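PDB 5UAM: ulvan Lyase-PL25 from Pseudoalteromonas sp. PLSV, which cleaves ulvan, the sulfated cell-wall polysaccharide of green seaweeds, as a beta-propeller lyase of polysaccharide lyase family 25. Local coordinates for residues G120-A123 and S124-K127; S85-G88 and R89-G92. All coordinates share one frame; numbering follows the deposited sequence.

Contact 1 (G120-A123 and S124-K127); sequences GGQA and SNGK
Asn125 turns its side-chain amide back toward Gln122, and its OD1 takes two N-H groups from that one residue. The backbone N of Gln122 lies 3.1 Å from Asn125 OD1, in the carbonyl plane and on a lone pair. From the side chain, Gln122 NE2 reaches the same OD1 at 2.9 Å, tilted 20° from that plane. With chi1 of 58°, Gln122 CG sits between its own N and carbonyl carbon, and a bend at chi2 brings the amide round to Asn125, the two amide planes 37° apart. Gln122 CG also rests 3.4 Å from Ser124 OG. In return, Asn125 N donates to Gln122 O at 3.0 Å, and Gly126 N to Ala123 O at 3.2 Å, two i to i+3 bonds of a 3-10 turn in the loop between propeller strands 112-116 and 139-143. With an alanine at Asn125, both donors of Gln122 would lose OD1, and the Gln122 amide is likely to be held less firmly. Further out, Gln122 OE1 accepts from Gly136 N, and Glu86 is a second partner of NE2. Asn125 packs against Ala137, Pro160 and Phe161, while the backbone of Gly121 is hydrogen-bonded to those of His134 and Gly136.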
loop_
_atom_site.group_PDB
_atom_site.type_symbol
_atom_site.label_atom_id
_atom_site.label_comp_id
_atom_site.label_asym_id
_atom_site.label_seq_id
_atom_site.Cartn_x
_atom_site.Cartn_y
_atom_site.Cartn_z
ATOM N N GLY A 120 -6.899 -0.294 13.592
ATOM C CA GLY A 120 -7.457 -1.484 14.216
ATOM C C GLY A 120 -8.616 -1.248 15.165
ATOM O O GLY A 120 -9.085 -2.205 15.800
ATOM N N GLY A 121 -9.093 -0.017 15.291
ATOM C CA GLY A 121 -10.166 0.273 16.222
ATOM C C GLY A 121 -9.718 0.176 17.671
ATOM O O GLY A 121 -8.540 0.017 17.988
ATOM N N GLN A 122 -10.694 0.263 18.566
ATOM C CA GLN A 122 -10.429 0.208 19.990
ATOM C C GLN A 122 -11.681 -0.308 20.689
ATOM O O GLN A 122 -12.714 -0.536 20.054
ATOM C CB GLN A 122 -10.001 1.580 20.525
ATOM C CG GLN A 122 -11.011 2.683 20.283
ATOM C CD GLN A 122 -10.570 3.690 19.244
ATOM O OE1 GLN A 122 -9.449 4.232 19.308
ATOM N NE2 GLN A 122 -11.450 3.972 18.285
ATOM N N ALA A 123 -11.578 -0.477 22.007
ATOM C CA ALA A 123 -12.680 -1.064 22.768
ATOM C C ALA A 123 -13.974 -0.269 22.636
ATOM O O ALA A 123 -15.064 -0.842 22.756
ATOM C CB ALA A 123 -12.304 -1.210 24.242
ATOM N N SER A 124 -13.899 1.054 22.444
ATOM C CA SER A 124 -15.119 1.845 22.387
ATOM C C SER A 124 -15.970 1.496 21.182
ATOM O O SER A 124 -17.175 1.776 21.193
ATOM C CB SER A 124 -14.797 3.342 22.369
ATOM O OG SER A 124 -14.085 3.694 21.204
ATOM N N ASN A 125 -15.399 0.830 20.183
ATOM C CA ASN A 125 -16.115 0.498 18.970
ATOM C C ASN A 125 -16.890 -0.804 19.078
ATOM O O ASN A 125 -17.776 -1.046 18.246
ATOM C CB ASN A 125 -15.136 0.367 17.818
ATOM C CG ASN A 125 -14.428 1.665 17.518
ATOM O OD1 ASN A 125 -13.222 1.762 17.673
ATOM N ND2 ASN A 125 -15.171 2.664 17.097
ATOM N N GLY A 126 -16.594 -1.631 20.065
ATOM C CA GLY A 126 -17.209 -2.927 20.193
ATOM C C GLY A 126 -16.181 -3.992 20.504
ATOM O O GLY A 126 -14.995 -3.715 20.709
ATOM N N LYS A 127 -16.647 -5.240 20.536
ATOM C CA LYS A 127 -15.786 -6.411 20.568
ATOM C C LYS A 127 -15.504 -6.814 19.125
ATOM O O LYS A 127 -16.429 -7.089 18.354
ATOM C CB LYS A 127 -16.479 -7.531 21.344
ATOM C CG LYS A 127 -15.884 -8.907 21.148
ATOM C CD LYS A 127 -14.478 -9.006 21.649
ATOM C CE LYS A 127 -14.080 -10.487 21.712
ATOM N NZ LYS A 127 -12.620 -10.665 21.804
#

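Contact 2 (S85-G88 and R89-G92); sequences SELG and RRDG
An ST turn lies in the loop between propeller strands 75-81 and 103-106, next to the substrate site: Ser85 OG accepts from Leu87 N at 2.9 Å. Arg89 N donates to Glu86 O at 3.1 Å, and the two arginines grip different carbonyls of the turn. Arg89 runs extended from CG to NE and comes back to the start, where NH1 meets Ser85 O at 2.8 Å, near the guanidinium plane. Arg90 instead bends at chi3 (-66°), which turns its NE edge onto Leu87 O at 2.7 Å; NH2 adds a weak bond to the same oxygen. A water bridges Leu87 O and Arg90 N and lies over one face of that guanidinium, 3.3 Å above its plane. Outside the turn, Asp63 OD1 accepts from Ser85 N and Lys94 O from Arg90 NH1. Leu87 lies, side chain to side chain, about 5 Å from His99, assigned as the proton donor, and about 4 Å from His119, assigned to substrate binding. The guanidinium charges are shared between main-chain oxygens and acids, Asp63 in a salt bridge with Arg89 NH1 and Glu62 weakly with Arg90, and are likely to polarise the Ser85 and Leu87 carbonyls and stiffen the turn beside these histidines.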
loop_
_atom_site.group_PDB
_atom_site.type_symbol
_atom_site.label_atom_id
_atom_site.label_comp_id
_atom_site.label_asym_id
_atom_site.label_seq_id
_atom_site.Cartn_x
_atom_site.Cartn_y
_atom_site.Cartn_z
ATOM N N SER A 85 -9.475 12.211 11.263
ATOM C CA SER A 85 -8.915 10.980 11.797
ATOM C C SER A 85 -8.725 11.029 13.308
ATOM O O SER A 85 -8.169 11.988 13.855
ATOM C CB SER A 85 -7.549 10.711 11.175
ATOM O OG SER A 85 -6.976 9.558 11.775
ATOM N N GLU A 86 -9.121 9.946 13.982
ATOM C CA GLU A 86 -8.820 9.816 15.406
ATOM C C GLU A 86 -7.320 9.713 15.663
ATOM O O GLU A 86 -6.869 10.011 16.776
ATOM C CB GLU A 86 -9.527 8.572 15.977
ATOM C CG GLU A 86 -11.017 8.651 15.916
ATOM C CD GLU A 86 -11.717 7.384 16.366
ATOM O OE1 GLU A 86 -11.054 6.352 16.594
ATOM O OE2 GLU A 86 -12.952 7.427 16.516
ATOM N N LEU A 87 -6.552 9.256 14.678
ATOM C CA LEU A 87 -5.145 8.998 14.918
ATOM C C LEU A 87 -4.354 10.264 15.171
ATOM O O LEU A 87 -3.314 10.193 15.819
ATOM C CB LEU A 87 -4.544 8.220 13.758
ATOM C CG LEU A 87 -5.101 6.809 13.574
ATOM C CD1 LEU A 87 -4.511 6.218 12.314
ATOM C CD2 LEU A 87 -4.809 5.930 14.795
ATOM N N GLY A 88 -4.825 11.408 14.703
ATOM C CA GLY A 88 -4.122 12.658 14.973
ATOM C C GLY A 88 -4.537 13.363 16.240
ATOM O O GLY A 88 -4.057 14.473 16.519
ATOM N N ARG A 89 -5.397 12.747 17.047
ATOM C CA ARG A 89 -6.005 13.386 18.204
ATOM C C ARG A 89 -5.870 12.496 19.435
ATOM O O ARG A 89 -6.699 12.541 20.346
ATOM C CB ARG A 89 -7.453 13.756 17.885
ATOM C CG ARG A 89 -7.503 14.797 16.762
ATOM C CD ARG A 89 -8.864 14.970 16.127
ATOM N NE ARG A 89 -8.812 16.039 15.140
ATOM C CZ ARG A 89 -8.366 15.906 13.894
ATOM N NH1 ARG A 89 -7.925 14.734 13.441
ATOM N NH2 ARG A 89 -8.357 16.961 13.084
ATOM N N ARG A 90 -4.813 11.682 19.463
ATOM C CA ARG A 90 -4.541 10.771 20.565
ATOM C C ARG A 90 -3.846 11.494 21.707
ATOM O O ARG A 90 -3.201 12.530 21.528
ATOM C CB ARG A 90 -3.651 9.608 20.106
ATOM C CG ARG A 90 -4.320 8.625 19.163
ATOM C CD ARG A 90 -3.322 7.657 18.512
ATOM N NE ARG A 90 -2.409 8.371 17.615
ATOM C CZ ARG A 90 -1.108 8.559 17.818
ATOM N NH1 ARG A 90 -0.492 8.046 18.878
ATOM N NH2 ARG A 90 -0.416 9.263 16.929
ATOM N N ASP A 91 -3.980 10.915 22.894
ATOM C CA ASP A 91 -3.347 11.439 24.099
ATOM C C ASP A 91 -2.031 10.691 24.258
ATOM O O ASP A 91 -2.011 9.515 24.632
ATOM C CB ASP A 91 -4.271 11.240 25.296
ATOM C CG ASP A 91 -3.758 11.915 26.550
ATOM O OD1 ASP A 91 -2.728 12.620 26.468
ATOM O OD2 ASP A 91 -4.389 11.742 27.618
ATOM N N GLY A 92 -0.929 11.359 23.933
ATOM C CA GLY A 92 0.366 10.720 24.039
ATOM C C GLY A 92 0.605 9.654 22.976
ATOM O O GLY A 92 0.018 9.655 21.884
HETATM O O HOH W 1 -2.162 12.107 18.045
HETATM O O HOH W 2 -2.565 14.648 19.423
#

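In the fold
Coming from the N terminus, the chain leaves strand 75-81, makes the turn of contact 2, and enters the next four-stranded antiparallel sheet at strand 103-106. It runs on through 112-116 and then makes the turn of contact 1 before strand 139-143 continues that same sheet. Contact 2 therefore sits in the connection between two sheets of the propeller, contact 1 in a loop within the second. The two are in series, neither nested nor crossed, with centres 15 Å apart. A probable hydrogen bond of 2.9 Å from Gln122 NE2 to Glu86 OE1 joins them directly, and Ala137 N donates to that same Glu86 oxygen, tying the inter-sheet connection to the 117-138 loop, which carries His119.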